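Local coordinates for protein ubiquitin-like-specific protease 2 (Saccharomyces cerevisiae, PDB 5LNB) that cleaves SUMO from its protein conjugates as a cysteine protease of the peptidase C48 (Ulp1) family, represented here by its catalytic domain, at residues His77-Phe82 and Thr105-Lys110; Leu162-Leu167 and Cys204-Gln209. All coordinates share one frame; numbering follows the deposited sequence.

After the small antiparallel sheet of strands 23-26 and 32-35 and then helix 51-67, the chain forms strand 76-78 at one margin of the five-stranded mixed sheet. It runs through helices 82-87 and 94-98 and returns in contact 1, where 105-110 closes this excursion just before strand 112-119. Strands 112-119 and 122-129 follow. Contact 2 closes a second loop, from strand 159-164 through helix 172-190 and strand 199-203 to segment 204-209. The two loops are in series and neither nest nor cross; the centres of contact 1 and contact 2 are about 21 Å apart. Helix 172-190, part of the second loop, also touches contact 1 through F181, which packs on L107.

Contact 1: His77-Phe82 and Thr105-Lys110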
loop_
_atom_site.group_PDB
_atom_site.type_symbol
_atom_site.label_atom_id
_atom_site.label_comp_id
_atom_site.label_asym_id
_atom_site.label_seq_id
_atom_site.Cartn_x
_atom_site.Cartn_y
_atom_site.Cartn_z
ATOM N N HIS A 77 -6.966 -6.656 3.065
ATOM C CA HIS A 77 -7.334 -6.444 1.669
ATOM C C HIS A 77 -6.479 -5.318 1.095
ATOM O O HIS A 77 -6.504 -4.191 1.605
ATOM C CB HIS A 77 -8.813 -6.106 1.522
ATOM C CG HIS A 77 -9.303 -6.191 0.109
ATOM N ND1 HIS A 77 -9.094 -5.190 -0.815
ATOM C CD2 HIS A 77 -9.971 -7.170 -0.543
ATOM C CE1 HIS A 77 -9.625 -5.544 -1.972
ATOM N NE2 HIS A 77 -10.161 -6.742 -1.833
ATOM N N LEU A 78 -5.734 -5.626 0.033
ATOM C CA LEU A 78 -4.841 -4.671 -0.615
ATOM C C LEU A 78 -5.505 -4.161 -1.884
ATOM O O LEU A 78 -5.790 -4.940 -2.796
ATOM C CB LEU A 78 -3.488 -5.305 -0.945
ATOM C CG LEU A 78 -2.553 -4.475 -1.831
ATOM C CD1 LEU A 78 -2.175 -3.138 -1.174
ATOM C CD2 LEU A 78 -1.289 -5.241 -2.190
ATOM N N MET A 79 -5.764 -2.864 -1.936
ATOM C CA MET A 79 -6.228 -2.240 -3.163
ATOM C C MET A 79 -5.035 -1.896 -4.038
ATOM O O MET A 79 -3.993 -1.448 -3.547
ATOM C CB MET A 79 -7.016 -0.970 -2.854
ATOM C CG MET A 79 -8.317 -1.205 -2.112
ATOM S SD MET A 79 -9.475 -2.099 -3.146
ATOM C CE MET A 79 -10.980 -1.830 -2.215
ATOM N N SER A 80 -5.178 -2.109 -5.340
ATOM C CA SER A 80 -4.187 -1.545 -6.241
ATOM C C SER A 80 -4.310 -0.021 -6.252
ATOM O O SER A 80 -5.358 0.546 -5.908
ATOM C CB SER A 80 -4.358 -2.098 -7.653
ATOM O OG SER A 80 -5.206 -1.266 -8.418
ATOM N N SER A 81 -3.220 0.648 -6.650
ATOM C CA SER A 81 -3.226 2.108 -6.688
ATOM C C SER A 81 -4.317 2.666 -7.594
ATOM O O SER A 81 -4.753 3.803 -7.391
ATOM C CB SER A 81 -1.872 2.632 -7.150
ATOM O OG SER A 81 -1.597 2.212 -8.471
ATOM N N PHE A 82 -4.772 1.903 -8.586
ATOM C CA PHE A 82 -5.800 2.418 -9.482
ATOM C C PHE A 82 -7.176 2.507 -8.838
ATOM O O PHE A 82 -8.033 3.207 -9.383
ATOM C CB PHE A 82 -5.867 1.570 -10.751
ATOM C CG PHE A 82 -4.628 1.661 -11.588
ATOM C CD1 PHE A 82 -3.581 0.773 -11.395
ATOM C CD2 PHE A 82 -4.494 2.654 -12.548
ATOM C CE1 PHE A 82 -2.437 0.853 -12.160
ATOM C CE2 PHE A 82 -3.345 2.741 -13.318
ATOM C CZ PHE A 82 -2.316 1.840 -13.122
ATOM N N THR A 105 -16.412 -8.520 -2.942
ATOM C CA THR A 105 -15.492 -8.215 -1.855
ATOM C C THR A 105 -16.250 -8.217 -0.535
ATOM O O THR A 105 -17.486 -8.186 -0.492
ATOM C CB THR A 105 -14.832 -6.846 -2.037
ATOM O OG1 THR A 105 -15.857 -5.842 -2.043
ATOM C CG2 THR A 105 -14.011 -6.793 -3.331
ATOM N N ASP A 106 -15.490 -8.219 0.551
ATOM C CA ASP A 106 -16.063 -8.253 1.883
ATOM C C ASP A 106 -15.155 -7.434 2.795
ATOM O O ASP A 106 -14.546 -7.943 3.731
ATOM C CB ASP A 106 -16.217 -9.700 2.351
ATOM C CG ASP A 106 -16.896 -9.813 3.698
ATOM O OD1 ASP A 106 -17.510 -8.823 4.152
ATOM O OD2 ASP A 106 -16.820 -10.907 4.300
ATOM N N LEU A 107 -15.071 -6.127 2.524
ATOM C CA LEU A 107 -14.046 -5.296 3.164
ATOM C C LEU A 107 -14.228 -5.195 4.674
ATOM O O LEU A 107 -13.238 -5.078 5.407
ATOM C CB LEU A 107 -14.035 -3.894 2.552
ATOM C CG LEU A 107 -13.665 -3.847 1.066
ATOM C CD1 LEU A 107 -13.655 -2.414 0.530
ATOM C CD2 LEU A 107 -12.310 -4.534 0.853
ATOM N N PHE A 108 -15.467 -5.224 5.163
ATOM C CA PHE A 108 -15.689 -5.041 6.590
ATOM C C PHE A 108 -15.357 -6.286 7.406
ATOM O O PHE A 108 -15.469 -6.244 8.633
ATOM C CB PHE A 108 -17.134 -4.594 6.857
ATOM C CG PHE A 108 -17.400 -3.140 6.515
ATOM C CD1 PHE A 108 -16.868 -2.567 5.368
ATOM C CD2 PHE A 108 -18.185 -2.351 7.343
ATOM C CE1 PHE A 108 -17.116 -1.245 5.051
ATOM C CE2 PHE A 108 -18.432 -1.025 7.031
ATOM C CZ PHE A 108 -17.899 -0.474 5.885
ATOM N N SER A 109 -14.944 -7.386 6.778
ATOM C CA SER A 109 -14.360 -8.483 7.541
ATOM C C SER A 109 -12.843 -8.356 7.662
ATOM O O SER A 109 -12.205 -9.199 8.299
ATOM C CB SER A 109 -14.725 -9.832 6.917
ATOM O OG SER A 109 -14.074 -10.004 5.671
ATOM N N LYS A 110 -12.256 -7.311 7.095
ATOM C CA LYS A 110 -10.815 -7.125 7.138
ATOM C C LYS A 110 -10.397 -6.285 8.345
ATOM O O LYS A 110 -11.047 -5.296 8.694
ATOM C CB LYS A 110 -10.338 -6.461 5.844
ATOM C CG LYS A 110 -10.856 -7.138 4.579
ATOM C CD LYS A 110 -10.295 -8.541 4.462
ATOM C CE LYS A 110 -11.133 -9.402 3.535
ATOM N NZ LYS A 110 -10.528 -10.754 3.480
#
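With chi1 at -167°, CG of H77 stands opposite the backbone N and beside the carbonyl carbon, which carries the imidazole out from strand 76-78 to meet L107. L107, with CG opposite its own carbonyl carbon, points CD2 at the H77 ring and CD1 at M79. CD2 lies over one face of the imidazole in a CH-pi contact, 3.6 Å from the centroid of the H77 ring and 16° off the ring normal. Its closest approach is to H77 CG, 3.5 Å away, which places the methyl toward the rim of the ring. CD1 of L107 instead meets CE of M79 tip to tip at 3.9 Å. No hydrogen bond joins the two segments, and from 105-110 it is carbon that reaches H77.

The chain between these partners is a worked example of a beta-alpha-beta crossover. Strands 76-78 and 112-119 are parallel neighbours, H77 is hydrogen-bonded through its backbone to Y112 and V114, and the helices of the intervening chain lead round to the 3-10 segment 107-109. That short turn is tied by D106 O, which accepts from both S109 N, at 3.1 Å, and S109 OG, at 2.9 Å, the hydroxyl approaching in the carbonyl plane.

Two further side chains meet H77 at its two ends. K110 packs on the CB end, its CG 3.8 Å from H77 CB, while its NZ continues to the carbonyl of E74. If H77 were an alanine, L107 CD2 would probably lose the flat surface it rests on and T105 CG2 its neighbour at the ring. T105 comes across at about a right angle, CG2 nearing H77 NE2 at the far end of the ring, 4.1 Å away; its hydroxyl is engaged with V102 O and Y185.

Contact 2: Leu162-Leu167 and Cys204-Gln209; sequences LTFDSL and CPVPQQ
C204 N donates to T163 O over 2.7 Å in an almost straight bond (173°), extending the parallel pairing of strands 159-164 and 199-203 past the end of the latter. A second direct backbone bond, Q209 N to S166 O at 3.1 Å, joins the far ends of the segments, which run 19° apart. The same S166 carbonyl also takes a CA-H...O contact from Q208.

Between these bonds the chains are joined through water. One molecule accepts from D165 N and donates to C204 O, the latter at 2.8 Å; a second accepts from V206 N and reaches D165 O only weakly. At the other end S166 OG donates to a third water, which in turn donates to Q209 O, also at 2.8 Å.

Apolar contacts lie beside these bonds. C204 SG sits 3.8 Å from L162 CB, and V206 CG1 lies 3.7 Å from F164 CB. With chi1 at 40°, CG of F164 lies between the backbone N and the carbonyl carbon, and the ring heads for W237 while CB faces V206. Two methyls pack instead against carbonyl oxygens: V206 CG2 on D165 O, at 3.6 Å, and L167 CD2 on Q209 O.

D165 forms an Asx turn, OD1 accepting from L167 N at 2.9 Å from above the carboxylate plane. OD1 also takes a bond from H122, and OD2 one from H171. By family similarity H122, D165 and C215, which S166 and L167 touch, are probably the catalytic triad. Q209, whose OE1 accepts from N211 N, probably matches the oxyanion-hole glutamine. Direct and water-mediated bonds thus fix the chain carrying D165 against the one carrying Q209, so two probable parts of the active site share one backbone framework.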
loop_
_atom_site.group_PDB
_atom_site.type_symbol
_atom_site.label_atom_id
_atom_site.label_comp_id
_atom_site.label_asym_id
_atom_site.label_seq_id
_atom_site.Cartn_x
_atom_site.Cartn_y
_atom_site.Cartn_z
ATOM N N LEU A 162 -5.881 5.320 8.783
ATOM C CA LEU A 162 -4.515 5.678 9.153
ATOM C C LEU A 162 -3.779 6.153 7.902
ATOM O O LEU A 162 -3.479 5.353 7.009
ATOM C CB LEU A 162 -3.825 4.483 9.806
ATOM C CG LEU A 162 -4.595 3.815 10.956
ATOM C CD1 LEU A 162 -3.859 2.570 11.470
ATOM C CD2 LEU A 162 -4.858 4.799 12.105
ATOM N N THR A 163 -3.502 7.455 7.833
ATOM C CA THR A 163 -2.978 8.120 6.642
ATOM C C THR A 163 -1.558 8.610 6.908
ATOM O O THR A 163 -1.320 9.331 7.887
ATOM C CB THR A 163 -3.870 9.304 6.249
ATOM O OG1 THR A 163 -5.237 8.888 6.239
ATOM C CG2 THR A 163 -3.508 9.833 4.865
ATOM N N PHE A 164 -0.617 8.240 6.033
ATOM C CA PHE A 164 0.789 8.551 6.267
ATOM C C PHE A 164 1.457 9.012 4.975
ATOM O O PHE A 164 1.240 8.439 3.902
ATOM C CB PHE A 164 1.537 7.350 6.876
ATOM C CG PHE A 164 1.139 6.013 6.291
ATOM C CD1 PHE A 164 1.940 5.389 5.333
ATOM C CD2 PHE A 164 -0.036 5.381 6.693
ATOM C CE1 PHE A 164 1.582 4.161 4.794
ATOM C CE2 PHE A 164 -0.405 4.157 6.148
ATOM C CZ PHE A 164 0.410 3.540 5.201
ATOM N N ASP A 165 2.263 10.064 5.098
ATOM C CA ASP A 165 2.807 10.789 3.959
ATOM C C ASP A 165 4.205 11.260 4.333
ATOM O O ASP A 165 4.385 11.870 5.388
ATOM C CB ASP A 165 1.906 11.984 3.612
ATOM C CG ASP A 165 2.374 12.759 2.391
ATOM O OD1 ASP A 165 3.373 12.371 1.743
ATOM O OD2 ASP A 165 1.715 13.768 2.071
ATOM N N SER A 166 5.184 10.977 3.475
ATOM C CA SER A 166 6.537 11.436 3.738
ATOM C C SER A 166 6.677 12.940 3.559
ATOM O O SER A 166 7.639 13.518 4.069
ATOM C CB SER A 166 7.539 10.701 2.841
ATOM O OG SER A 166 7.161 10.802 1.481
ATOM N N LEU A 167 5.751 13.590 2.853
ATOM C CA LEU A 167 5.745 15.048 2.807
ATOM C C LEU A 167 4.992 15.607 4.015
ATOM O O LEU A 167 4.226 14.905 4.685
ATOM C CB LEU A 167 5.122 15.557 1.504
ATOM C CG LEU A 167 5.808 15.050 0.224
ATOM C CD1 LEU A 167 5.186 15.655 -1.032
ATOM C CD2 LEU A 167 7.328 15.306 0.255
ATOM N N CYS A 204 -0.809 9.989 10.499
ATOM C CA CYS A 204 0.150 9.186 11.239
ATOM C C CYS A 204 1.572 9.572 10.878
ATOM O O CYS A 204 1.917 9.595 9.691
ATOM C CB CYS A 204 -0.078 7.696 10.966
ATOM S SG CYS A 204 -1.723 7.153 11.469
ATOM N N PRO A 205 2.424 9.854 11.864
ATOM C CA PRO A 205 3.799 10.286 11.563
ATOM C C PRO A 205 4.665 9.145 11.037
ATOM O O PRO A 205 4.730 8.064 11.624
ATOM C CB PRO A 205 4.309 10.801 12.915
ATOM C CG PRO A 205 3.517 10.043 13.913
ATOM C CD PRO A 205 2.149 9.845 13.309
ATOM N N VAL A 206 5.341 9.410 9.923
ATOM C CA VAL A 206 6.350 8.527 9.347
ATOM C C VAL A 206 7.558 9.394 9.014
ATOM O O VAL A 206 7.429 10.625 8.989
ATOM C CB VAL A 206 5.824 7.808 8.095
ATOM C CG1 VAL A 206 4.830 6.701 8.474
ATOM C CG2 VAL A 206 5.204 8.823 7.124
ATOM N N PRO A 207 8.734 8.831 8.734
ATOM C CA PRO A 207 9.881 9.686 8.407
ATOM C C PRO A 207 9.500 10.673 7.315
ATOM O O PRO A 207 8.761 10.350 6.386
ATOM C CB PRO A 207 10.954 8.697 7.936
ATOM C CG PRO A 207 10.528 7.366 8.518
ATOM C CD PRO A 207 9.026 7.406 8.503
ATOM N N GLN A 208 9.968 11.899 7.458
ATOM C CA GLN A 208 9.660 12.962 6.520
ATOM C C GLN A 208 10.910 13.338 5.741
ATOM O O GLN A 208 12.000 13.464 6.310
ATOM C CB GLN A 208 9.091 14.185 7.244
ATOM C CG GLN A 208 7.790 13.851 7.970
ATOM C CD GLN A 208 7.093 15.065 8.513
ATOM O OE1 GLN A 208 5.925 15.313 8.200
ATOM N NE2 GLN A 208 7.798 15.837 9.338
ATOM N N GLN A 209 10.737 13.507 4.442
ATOM C CA GLN A 209 11.794 13.899 3.528
ATOM C C GLN A 209 11.107 14.590 2.357
ATOM O O GLN A 209 10.196 14.009 1.757
ATOM C CB GLN A 209 12.610 12.677 3.087
ATOM C CG GLN A 209 14.078 12.958 2.757
ATOM C CD GLN A 209 14.247 13.626 1.410
ATOM O OE1 GLN A 209 13.420 13.445 0.513
ATOM N NE2 GLN A 209 15.315 14.414 1.261
HETATM O O HOH W 1 1.711 11.410 7.601
HETATM O O HOH W 2 4.512 12.236 8.677
HETATM O O HOH W 3 9.326 11.886 0.158
#